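Local structure of dihydrodipicolinate synthase (Bacteroides thetaiotaomicron, 4XKY) at residues Leu135-Met138 with Val144-Ala147; Phe163-Ser166 with Val171-Gln174; Ser175-Met180 with Phe186-Gly191; Tyr109-Ala112 with Pro116-Ile119; Phe121-Leu126 with Ile151-Glu156. The protein probably catalyses an aldolase-type reaction of pyruvate through a Schiff-base intermediate, as dihydrodipicolinate synthases do on the route to diaminopimelate and lysine. One frame throughout, in Å; residues are numbered along the deposited sequence.

The five contacts work through three successive strand-helix units of a TIM barrel. Interactions 1 and 2 join a strand to the chain after it, interaction 3 joins helix 170-180 to the strand it leads into, and all three are buried; interactions 2 and 3 share that helix. Polar side chains still count in interactions 1 and 2, close to the probable catalytic residues, whereas interaction 3 is purely apolar, built on methionine and phenylalanine. Interactions 4 and 5 share helix 115-125 and lie farther from the chain's centre. The former is a buried loop-to-helix contact beside another subunit, while the latter passes from an apolar pair inside to a salt bridge at the surface.

Interaction 1: Leu135-Met138 with Val144-Ala147; sequences LYNM and VNFA
At the C-terminal end of barrel strand 133-137, Asn-137 reaches across to Phe-146 in the loop that leads into helix 148-154. Its amide oxygen OD1 accepts the backbone N-H of Phe-146 at an N-to-OD1 distance of 3.2 Å. The bond is nearly straight at hydrogen (165°), although the donor is tilted 29° from the carbonyl plane. The same OD1 lies 3.4 Å from CD2 of Phe-146, at the edge of the ring, so one oxygen meets both the backbone and the side chain of that residue. Phe-146 CG sits beside its own backbone N (chi1 -70°), which sends the ring back toward the strand. There CE2 comes 3.5 Å from Tyr-136 O, again at the ring edge, and CE1 lies 4.3 Å from Leu-135 CD2. The other arm of the Asn-137 amide, ND2, makes a weak hydrogen bond to Asp-165 OD1 on the next strand. A leucine in place of Asn-137 would probably leave the Phe-146 N-H without its acceptor and the loop less firmly tied to the strand. Tyr-136, the probable proton donor/acceptor, points away from the 144-147 loop, and its OH is hydrogen-bonded to Ser-81 OG. Such a division, with one strand face lining the pocket and the other packing outward, is typical of the catalytic end of a TIM barrel.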
# COMPACT_ATOMS: atom_id res chain seq x y z
N LEU A 135 14.23 5.54 19.97
CA LEU A 135 13.73 4.78 18.84
C LEU A 135 12.64 5.58 18.17
O LEU A 135 11.86 6.27 18.85
CB LEU A 135 13.11 3.48 19.30
CG LEU A 135 14.04 2.55 20.05
CD1 LEU A 135 13.21 1.44 20.65
CD2 LEU A 135 15.09 2.01 19.10
N TYR A 136 12.56 5.52 16.85
CA TYR A 136 11.38 6.11 16.24
C TYR A 136 10.78 5.37 15.07
O TYR A 136 11.46 4.81 14.21
CB TYR A 136 11.51 7.61 16.00
CG TYR A 136 12.20 8.04 14.75
CD1 TYR A 136 11.47 8.42 13.63
CD2 TYR A 136 13.58 8.12 14.71
CE1 TYR A 136 12.12 8.85 12.48
CE2 TYR A 136 14.24 8.56 13.57
CZ TYR A 136 13.51 8.91 12.46
OH TYR A 136 14.18 9.33 11.34
N ASN A 137 9.47 5.39 15.10
CA ASN A 137 8.65 4.66 14.19
C ASN A 137 8.46 5.52 12.94
O ASN A 137 7.75 6.53 12.99
CB ASN A 137 7.32 4.41 14.91
CG ASN A 137 6.67 3.10 14.52
OD1 ASN A 137 7.32 2.09 14.22
ND2 ASN A 137 5.35 3.12 14.53
N MET A 138 9.11 5.13 11.85
CA MET A 138 9.13 5.92 10.61
C MET A 138 7.71 6.04 10.06
O MET A 138 7.02 5.03 9.92
CB MET A 138 10.04 5.28 9.55
CG MET A 138 10.77 6.26 8.65
SD MET A 138 12.22 5.51 7.84
CE MET A 138 12.17 6.32 6.25
N VAL A 144 6.29 -1.79 8.33
CA VAL A 144 6.42 -2.71 9.49
C VAL A 144 6.83 -1.90 10.72
O VAL A 144 7.93 -1.36 10.80
CB VAL A 144 7.45 -3.87 9.25
CG1 VAL A 144 8.06 -4.38 10.56
CG2 VAL A 144 6.80 -5.04 8.52
N ASN A 145 5.92 -1.81 11.69
CA ASN A 145 6.15 -1.05 12.91
C ASN A 145 6.99 -1.81 13.94
O ASN A 145 7.16 -3.02 13.85
CB ASN A 145 4.81 -0.66 13.53
CG ASN A 145 4.13 0.46 12.77
OD1 ASN A 145 4.53 0.81 11.66
ND2 ASN A 145 3.10 1.05 13.38
N PHE A 146 7.54 -1.07 14.90
CA PHE A 146 8.00 -1.68 16.13
C PHE A 146 6.74 -2.21 16.82
O PHE A 146 5.87 -1.42 17.21
CB PHE A 146 8.67 -0.67 17.07
CG PHE A 146 10.01 -0.15 16.61
CD1 PHE A 146 11.18 -0.77 16.98
CD2 PHE A 146 10.09 1.02 15.87
CE1 PHE A 146 12.41 -0.26 16.60
CE2 PHE A 146 11.32 1.54 15.48
CZ PHE A 146 12.49 0.89 15.84
N ALA A 147 6.62 -3.52 16.97
CA ALA A 147 5.56 -4.09 17.81
C ALA A 147 5.79 -3.69 19.27
O ALA A 147 6.92 -3.35 19.65
CB ALA A 147 5.53 -5.59 17.69

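Interaction 2: Phe163-Ser166 with Val171-Gln174; sequences FKDS and VYFQ
The buried carboxylate of Asp-165, which faces Tyr-172 and Phe-173, is held through both its oxygens: OD2 is hydrogen-bonded to Ser-167 OG, and OD1 takes a weak hydrogen bond from Asn-137 ND2. This is the strand-to-helix half of a beta-alpha-beta unit of the TIM barrel, with the first turns of helix 170-180 packed against strand 160-165. Tyr-172 meets OD2 at its ring edge, its CD2 3.7 Å from that oxygen, which is in the plane of the tyrosine ring; Phe-173 CD1 lies near the same OD2, at 3.9 Å. The two rings are turned differently against the carboxylate. The Phe-173 ring is almost parallel to it (7° between planes), whereas the Tyr-172 ring is inclined at 64°.

Phe-163, two residues earlier and on the same face of the strand, extends opposite its backbone N (chi1 173°) and thereby carries its ring out toward the helix. Its CZ reaches to 4.0 Å from Tyr-172 CE2, and its CE2 approaches Phe-173 CE1 less closely, at 4.4 Å. The hydroxyl of Tyr-172 is modelled unusually close to Phe-146 O in the preceding loop, a probable hydrogen bond whose exact length is doubtful. Between the two helix-facing residues of the strand, Lys-164, the probable Schiff-base lysine, points away from the helix. At the edge of the Phe-173 ring, the methylene CB of Asp-165 rests 3.6 Å from CD1.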
# COMPACT_ATOMS: atom_id res chain seq x y z
N PHE A 163 11.10 6.66 22.99
CA PHE A 163 10.40 6.29 21.79
C PHE A 163 9.58 7.50 21.32
O PHE A 163 8.93 8.17 22.14
CB PHE A 163 9.49 5.10 22.11
CG PHE A 163 8.55 4.71 21.00
CD1 PHE A 163 9.00 3.94 19.94
CD2 PHE A 163 7.21 5.07 21.05
CE1 PHE A 163 8.14 3.57 18.92
CE2 PHE A 163 6.35 4.68 20.03
CZ PHE A 163 6.82 3.94 18.96
N LYS A 164 9.64 7.77 20.02
CA LYS A 164 8.90 8.85 19.36
C LYS A 164 8.05 8.16 18.29
O LYS A 164 8.56 7.37 17.50
CB LYS A 164 9.88 9.84 18.70
CG LYS A 164 9.24 11.01 17.96
CD LYS A 164 10.10 11.65 16.86
CE LYS A 164 9.23 12.04 15.64
NZ LYS A 164 9.36 13.39 14.99
N ASP A 165 6.75 8.45 18.29
CA ASP A 165 5.83 7.94 17.27
C ASP A 165 5.31 9.06 16.39
O ASP A 165 4.70 10.01 16.89
CB ASP A 165 4.62 7.23 17.89
CG ASP A 165 3.75 6.53 16.83
OD1 ASP A 165 4.30 6.12 15.80
OD2 ASP A 165 2.52 6.39 17.03
N SER A 166 5.55 8.94 15.10
CA SER A 166 5.05 9.87 14.10
C SER A 166 3.89 9.30 13.25
O SER A 166 3.40 9.98 12.37
CB SER A 166 6.20 10.31 13.19
OG SER A 166 6.99 11.29 13.85
N VAL A 171 -4.31 4.06 18.44
CA VAL A 171 -4.52 2.70 18.93
C VAL A 171 -3.14 2.08 19.16
O VAL A 171 -2.85 1.52 20.21
CB VAL A 171 -5.27 1.83 17.90
CG1 VAL A 171 -5.24 0.35 18.29
CG2 VAL A 171 -6.70 2.32 17.77
N TYR A 172 -2.30 2.20 18.14
CA TYR A 172 -0.93 1.69 18.20
C TYR A 172 -0.16 2.38 19.32
O TYR A 172 0.49 1.71 20.12
CB TYR A 172 -0.21 1.87 16.86
CG TYR A 172 1.29 1.64 16.95
CD1 TYR A 172 1.80 0.35 16.99
CD2 TYR A 172 2.18 2.71 17.02
CE1 TYR A 172 3.16 0.13 17.07
CE2 TYR A 172 3.56 2.50 17.09
CZ TYR A 172 4.04 1.20 17.12
OH TYR A 172 5.40 0.96 17.22
N PHE A 173 -0.25 3.70 19.43
CA PHE A 173 0.48 4.40 20.48
C PHE A 173 0.08 3.95 21.89
O PHE A 173 0.94 3.81 22.75
CB PHE A 173 0.33 5.91 20.38
CG PHE A 173 1.28 6.66 21.28
CD1 PHE A 173 2.60 6.88 20.90
CD2 PHE A 173 0.87 7.10 22.53
CE1 PHE A 173 3.48 7.58 21.73
CE2 PHE A 173 1.75 7.78 23.37
CZ PHE A 173 3.06 8.02 22.98
N GLN A 174 -1.21 3.77 22.12
CA GLN A 174 -1.74 3.31 23.41
C GLN A 174 -1.29 1.87 23.69
O GLN A 174 -1.00 1.52 24.84
CB GLN A 174 -3.27 3.41 23.44
CG GLN A 174 -3.83 4.82 23.51
CD GLN A 174 -3.39 5.51 24.78
OE1 GLN A 174 -3.51 4.95 25.86
NE2 GLN A 174 -2.87 6.72 24.67

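Interaction 3: Ser175-Met180 with Phe186-Gly191; sequences SVMYAM and FSMLVG
The methyl group CE of Met-188 presses into helix 170-180 at the tightest point of this contact, 3.5 Å from Val-176 CG1. It also lies 3.7 Å from the backbone N of Met-177, wedged against the helix itself. Alongside, the Met-177 side chain runs past that of Met-188 in the opposite direction, its SD 3.8 Å from Met-188 CB. Both methionines are bent at chi2 and chi3, and the curl brings their ends together between helix and strand.

A second tight spot lies at Met-180. Its CE sits over one face of the Phe-186 ring in a CH-pi contact, 3.8 Å from the ring centroid and 20° off its normal. Its SD stands farther above the same face, adding a Met-aromatic contact at 5.0 Å from the centroid. Met-188 SD lies in the plane of that ring at its edge.

Helix 175-180 and strand 187-190 run antiparallel, their axes 10.3 Å apart, as the returning half of a beta-alpha-beta unit in the TIM barrel. Were Phe-186 an alanine, Met-180 would probably lose the ring face that CE rests on, and its thioether end would be freer to turn.

The packing is looser between the two centres, where Met-180 CG and Met-188 SD are 4.3 Å apart. On the outer side of the helix, Ser-175 and Tyr-178 turn from the strand altogether and pack against a neighbouring subunit, partly open to solvent.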
# COMPACT_ATOMS: atom_id res chain seq x y z
N SER A 175 -1.21 1.03 22.64
CA SER A 175 -0.67 -0.32 22.82
C SER A 175 0.77 -0.30 23.35
O SER A 175 1.14 -1.15 24.16
CB SER A 175 -0.72 -1.14 21.53
OG SER A 175 -2.05 -1.27 21.06
N VAL A 176 1.57 0.66 22.89
CA VAL A 176 2.97 0.76 23.32
C VAL A 176 3.02 1.37 24.73
O VAL A 176 3.77 0.87 25.57
CB VAL A 176 3.84 1.57 22.33
CG1 VAL A 176 5.30 1.59 22.75
CG2 VAL A 176 3.76 0.98 20.92
N MET A 177 2.23 2.42 25.00
CA MET A 177 2.08 2.91 26.39
C MET A 177 1.80 1.73 27.34
O MET A 177 2.48 1.55 28.37
CB MET A 177 0.94 3.94 26.52
CG MET A 177 1.22 5.28 25.86
SD MET A 177 2.46 6.28 26.73
CE MET A 177 1.55 6.67 28.23
N TYR A 178 0.83 0.90 26.99
CA TYR A 178 0.44 -0.19 27.87
C TYR A 178 1.61 -1.15 28.08
O TYR A 178 1.88 -1.53 29.19
CB TYR A 178 -0.78 -0.93 27.36
CG TYR A 178 -1.15 -2.14 28.19
CD1 TYR A 178 -2.05 -2.02 29.24
CD2 TYR A 178 -0.63 -3.40 27.91
CE1 TYR A 178 -2.40 -3.12 30.01
CE2 TYR A 178 -0.98 -4.50 28.68
CZ TYR A 178 -1.87 -4.34 29.73
OH TYR A 178 -2.26 -5.39 30.51
N ALA A 179 2.29 -1.51 26.99
CA ALA A 179 3.49 -2.36 27.06
C ALA A 179 4.63 -1.74 27.88
O ALA A 179 5.44 -2.47 28.45
CB ALA A 179 3.98 -2.70 25.65
N MET A 180 4.70 -0.40 27.95
CA MET A 180 5.79 0.28 28.67
C MET A 180 5.39 0.84 30.03
O MET A 180 6.16 1.57 30.66
CB MET A 180 6.36 1.41 27.80
CG MET A 180 6.93 0.95 26.47
SD MET A 180 8.18 -0.33 26.69
CE MET A 180 9.49 0.54 27.55
N PHE A 186 11.10 5.70 30.81
CA PHE A 186 11.28 5.58 29.36
C PHE A 186 10.39 6.58 28.69
O PHE A 186 9.18 6.55 28.90
CB PHE A 186 10.89 4.17 28.92
CG PHE A 186 11.10 3.88 27.45
CD1 PHE A 186 12.34 3.47 26.97
CD2 PHE A 186 10.04 3.95 26.56
CE1 PHE A 186 12.52 3.17 25.63
CE2 PHE A 186 10.21 3.64 25.22
CZ PHE A 186 11.45 3.25 24.75
N SER A 187 10.97 7.45 27.89
CA SER A 187 10.27 8.65 27.46
C SER A 187 9.42 8.26 26.24
O SER A 187 9.91 7.65 25.29
CB SER A 187 11.27 9.77 27.18
OG SER A 187 10.62 10.89 26.62
N MET A 188 8.12 8.55 26.33
CA MET A 188 7.15 8.25 25.27
C MET A 188 6.63 9.56 24.67
O MET A 188 5.88 10.31 25.33
CB MET A 188 5.97 7.43 25.81
CG MET A 188 6.30 6.02 26.30
SD MET A 188 6.61 4.91 24.91
CE MET A 188 4.95 4.77 24.28
N LEU A 189 7.00 9.81 23.42
CA LEU A 189 6.72 11.07 22.73
C LEU A 189 5.87 10.90 21.46
O LEU A 189 5.99 9.90 20.74
CB LEU A 189 8.04 11.75 22.37
CG LEU A 189 9.05 11.91 23.50
CD1 LEU A 189 10.41 12.32 22.95
CD2 LEU A 189 8.56 12.89 24.56
N VAL A 190 5.00 11.87 21.20
CA VAL A 190 4.16 11.87 19.99
C VAL A 190 4.53 13.05 19.10
O VAL A 190 4.64 14.18 19.57
CB VAL A 190 2.66 11.94 20.31
CG1 VAL A 190 2.13 10.58 20.73
CG2 VAL A 190 2.40 12.98 21.39
N GLY A 191 4.71 12.77 17.82
CA GLY A 191 5.14 13.77 16.84
C GLY A 191 4.02 14.71 16.46
O GLY A 191 4.15 15.92 16.64

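Interaction 4: Tyr109-Ala112 with Pro116-Ile119; sequences YYFA and PELI
Swung opposite its backbone N (chi1 170°), the Phe-111 side chain reaches from its loop to helix 115-125 and brings CE2 and CZ up to Glu-117. The methylene CB of Glu-117 meets the ring, while CG beside the backbone N (chi1 -62°) and a bend at chi2 set where the carboxylate goes. The backbone oxygen Glu-117 O lies in the plane of the Phe-111 ring at its edge, 3.3 Å from CE2. Beside it, CB of Glu-117 packs 3.7 Å from Phe-111 CZ. The carboxylate plane stands nearly upright to the ring, 81° from it.

The contact folds the loop after strand 102-105 back on the first turns of the helix it leads into, one of the strand-to-helix connections of the TIM barrel. Next to the phenylalanine, the methyl CB of Ala-112 rests 3.9 Å from Leu-118 CD2, on the side of the helix where Leu-118 also packs on Pro-107 and Phe-146. Phe-111 also meets an aromatic ring of a neighbouring subunit, and backbone from a neighbouring subunit packs against Glu-117.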
# COMPACT_ATOMS: atom_id res chain seq x y z
N TYR A 109 14.27 2.32 5.60
CA TYR A 109 12.96 1.83 5.12
C TYR A 109 12.97 0.41 4.55
O TYR A 109 12.06 -0.37 4.82
CB TYR A 109 12.30 2.80 4.13
CG TYR A 109 12.87 2.83 2.72
CD1 TYR A 109 12.26 2.10 1.69
CD2 TYR A 109 13.98 3.62 2.40
CE1 TYR A 109 12.76 2.13 0.40
CE2 TYR A 109 14.48 3.65 1.11
CZ TYR A 109 13.87 2.91 0.11
OH TYR A 109 14.36 2.94 -1.17
N TYR A 110 14.00 0.09 3.78
CA TYR A 110 14.05 -1.20 3.08
C TYR A 110 14.18 -2.38 4.03
O TYR A 110 13.79 -3.49 3.70
CB TYR A 110 15.19 -1.22 2.06
CG TYR A 110 16.55 -0.87 2.63
CD1 TYR A 110 17.07 0.42 2.54
CD2 TYR A 110 17.31 -1.83 3.27
CE1 TYR A 110 18.31 0.74 3.07
CE2 TYR A 110 18.55 -1.54 3.81
CZ TYR A 110 19.05 -0.26 3.72
OH TYR A 110 20.29 -0.04 4.28
N PHE A 111 14.73 -2.14 5.21
CA PHE A 111 15.30 -3.26 5.96
C PHE A 111 14.28 -4.22 6.56
O PHE A 111 14.28 -5.41 6.24
CB PHE A 111 16.27 -2.79 7.05
CG PHE A 111 16.67 -3.87 7.98
CD1 PHE A 111 17.40 -4.96 7.52
CD2 PHE A 111 16.29 -3.84 9.32
CE1 PHE A 111 17.76 -5.99 8.38
CE2 PHE A 111 16.65 -4.86 10.18
CZ PHE A 111 17.39 -5.93 9.71
N ALA A 112 13.41 -3.70 7.42
CA ALA A 112 12.60 -4.55 8.30
C ALA A 112 11.71 -5.57 7.56
O ALA A 112 10.82 -5.21 6.79
CB ALA A 112 11.75 -3.68 9.22
N PRO A 116 11.93 -9.93 14.80
CA PRO A 116 13.27 -10.40 15.16
C PRO A 116 14.40 -9.59 14.51
O PRO A 116 15.41 -9.31 15.16
CB PRO A 116 13.27 -11.86 14.69
CG PRO A 116 11.83 -12.25 14.70
CD PRO A 116 11.13 -11.02 14.21
N GLU A 117 14.21 -9.18 13.26
CA GLU A 117 15.21 -8.36 12.56
C GLU A 117 15.33 -6.93 13.09
O GLU A 117 16.42 -6.36 13.06
CB GLU A 117 14.95 -8.30 11.06
CG GLU A 117 15.00 -9.64 10.35
CD GLU A 117 13.61 -10.18 10.10
OE1 GLU A 117 13.11 -9.99 8.97
OE2 GLU A 117 13.01 -10.76 11.03
N LEU A 118 14.22 -6.34 13.53
CA LEU A 118 14.30 -5.03 14.18
C LEU A 118 15.13 -5.09 15.45
O LEU A 118 15.90 -4.17 15.75
CB LEU A 118 12.91 -4.50 14.53
CG LEU A 118 12.12 -3.81 13.42
CD1 LEU A 118 10.82 -3.28 14.01
CD2 LEU A 118 12.93 -2.67 12.82
N ILE A 119 14.97 -6.17 16.20
CA ILE A 119 15.68 -6.29 17.47
C ILE A 119 17.16 -6.41 17.18
O ILE A 119 17.98 -5.77 17.82
CB ILE A 119 15.15 -7.49 18.28
CG1 ILE A 119 13.74 -7.15 18.80
CG2 ILE A 119 16.10 -7.82 19.44
CD1 ILE A 119 12.90 -8.35 19.17

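Interaction 5: Phe121-Leu126 with Ile151-Glu156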
# COMPACT_ATOMS: atom_id res chain seq x y z
N PHE A 121 18.80 -5.41 14.53
CA PHE A 121 19.30 -4.14 14.02
C PHE A 121 19.82 -3.27 15.16
O PHE A 121 20.94 -2.80 15.12
CB PHE A 121 18.21 -3.37 13.28
CG PHE A 121 18.67 -2.04 12.79
CD1 PHE A 121 19.29 -1.92 11.57
CD2 PHE A 121 18.53 -0.92 13.58
CE1 PHE A 121 19.74 -0.70 11.12
CE2 PHE A 121 18.99 0.31 13.14
CZ PHE A 121 19.60 0.42 11.91
N TYR A 122 18.99 -3.07 16.17
CA TYR A 122 19.37 -2.27 17.32
C TYR A 122 20.42 -2.90 18.19
O TYR A 122 21.26 -2.19 18.74
CB TYR A 122 18.13 -1.85 18.11
CG TYR A 122 17.47 -0.77 17.34
CD1 TYR A 122 18.05 0.50 17.29
CD2 TYR A 122 16.34 -1.00 16.59
CE1 TYR A 122 17.50 1.50 16.53
CE2 TYR A 122 15.77 0.01 15.83
CZ TYR A 122 16.36 1.25 15.79
OH TYR A 122 15.81 2.28 15.05
N GLU A 123 20.42 -4.23 18.28
CA GLU A 123 21.48 -4.92 19.01
C GLU A 123 22.86 -4.70 18.39
O GLU A 123 23.83 -4.54 19.11
CB GLU A 123 21.18 -6.42 19.19
CG GLU A 123 20.29 -6.69 20.39
CD GLU A 123 19.85 -8.14 20.54
OE1 GLU A 123 20.48 -9.04 19.93
OE2 GLU A 123 18.88 -8.38 21.28
N HIS A 124 22.94 -4.69 17.06
CA HIS A 124 24.21 -4.37 16.38
C HIS A 124 24.52 -2.86 16.40
O HIS A 124 25.69 -2.46 16.39
CB HIS A 124 24.17 -4.85 14.93
CG HIS A 124 24.01 -6.33 14.78
ND1 HIS A 124 24.53 -7.24 15.67
CD2 HIS A 124 23.41 -7.06 13.81
CE1 HIS A 124 24.25 -8.47 15.27
NE2 HIS A 124 23.57 -8.39 14.14
N LEU A 125 23.49 -2.01 16.39
CA LEU A 125 23.72 -0.57 16.33
C LEU A 125 24.25 -0.05 17.67
O LEU A 125 25.20 0.73 17.72
CB LEU A 125 22.46 0.20 15.90
CG LEU A 125 22.61 1.73 15.81
CD1 LEU A 125 23.64 2.14 14.77
CD2 LEU A 125 21.28 2.41 15.56
N LEU A 126 23.62 -0.50 18.76
CA LEU A 126 23.82 0.12 20.08
C LEU A 126 25.27 0.20 20.56
O LEU A 126 25.70 1.25 21.00
CB LEU A 126 22.92 -0.53 21.14
CG LEU A 126 21.46 -0.06 21.06
CD1 LEU A 126 20.54 -1.01 21.79
CD2 LEU A 126 21.29 1.35 21.60
N ILE A 151 9.45 -3.11 21.40
CA ILE A 151 9.87 -1.92 22.11
C ILE A 151 10.24 -2.24 23.55
O ILE A 151 11.25 -1.75 24.05
CB ILE A 151 8.81 -0.80 22.04
CG1 ILE A 151 8.89 -0.15 20.66
CG2 ILE A 151 9.06 0.28 23.07
CD1 ILE A 151 7.65 0.65 20.31
N GLN A 152 9.43 -3.06 24.22
CA GLN A 152 9.76 -3.54 25.58
C GLN A 152 11.15 -4.12 25.59
O GLN A 152 11.97 -3.79 26.45
CB GLN A 152 8.84 -4.67 26.02
CG GLN A 152 7.82 -4.33 27.08
CD GLN A 152 6.92 -5.52 27.37
OE1 GLN A 152 5.69 -5.41 27.35
NE2 GLN A 152 7.53 -6.67 27.63
N ARG A 153 11.39 -5.00 24.63
CA ARG A 153 12.63 -5.75 24.54
C ARG A 153 13.87 -4.87 24.29
O ARG A 153 14.91 -5.10 24.90
CB ARG A 153 12.50 -6.82 23.46
CG ARG A 153 13.79 -7.51 23.07
CD ARG A 153 14.30 -8.47 24.14
NE ARG A 153 15.58 -9.03 23.71
CZ ARG A 153 15.73 -9.94 22.74
NH1 ARG A 153 14.67 -10.42 22.09
NH2 ARG A 153 16.95 -10.37 22.42
N ILE A 154 13.76 -3.90 23.38
CA ILE A 154 14.91 -3.06 23.03
C ILE A 154 15.18 -2.08 24.17
O ILE A 154 16.32 -1.76 24.47
CB ILE A 154 14.70 -2.30 21.71
CG1 ILE A 154 14.58 -3.29 20.56
CG2 ILE A 154 15.87 -1.35 21.42
CD1 ILE A 154 14.03 -2.70 19.28
N ALA A 155 14.11 -1.67 24.83
CA ALA A 155 14.21 -0.73 25.93
C ALA A 155 14.88 -1.27 27.20
O ALA A 155 15.17 -0.49 28.11
CB ALA A 155 12.83 -0.22 26.28
N GLU A 156 15.11 -2.58 27.29
CA GLU A 156 15.90 -3.13 28.40
C GLU A 156 17.33 -2.61 28.35
O GLU A 156 17.96 -2.42 29.40
CB GLU A 156 15.93 -4.65 28.36
CG GLU A 156 14.60 -5.34 28.58
CD GLU A 156 14.56 -6.75 27.99
OE1 GLU A 156 15.46 -7.10 27.19
OE2 GLU A 156 13.63 -7.50 28.32
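A salt bridge that is far from flat joins Glu-123 to Arg-153 at the surface: the carboxylate and guanidinium planes are 56° apart, and the two side chains cross at about a right angle. Glu-123 OE2 approaches Arg-153 NH2 at 3.0 Å, rather than pairing both oxygens side by side with the guanidinium. Beyond CG the glutamate is extended (chi2 175°), whereas the arginine bends at chi2 (72°) to bring its head round to meet it. Arg-153 NE makes a further, long salt bridge of 4.0 Å to Glu-156 OE1, so that the arginine serves two acids. Its presence probably offsets the repulsion between them, with Glu-123 OE2 and Glu-156 OE1 6.9 Å apart.

Deeper in, the helices meet through hydrocarbon. Ile-154 CD1 lies 3.9 Å from Tyr-122 CD2, and its second branch, CG2, is 4.0 Å from Tyr-122 CB. One face of the tyrosine ring is taken by CD2 of Phe-121, its neighbour in the helix, and its OH is hydrogen-bonded to Ser-105 O.

Helices 115-125 and 148-154 are consecutive outer helices of the TIM barrel, and Tyr-122 and Ile-154 both also pack on Leu-135 of the strand between them in the chain. The chemistry implies a division of labour: the buried apolar pair probably supplies most of the adhesion, while the exposed pair, likely weakened by water, probably adds a directional link between the helices.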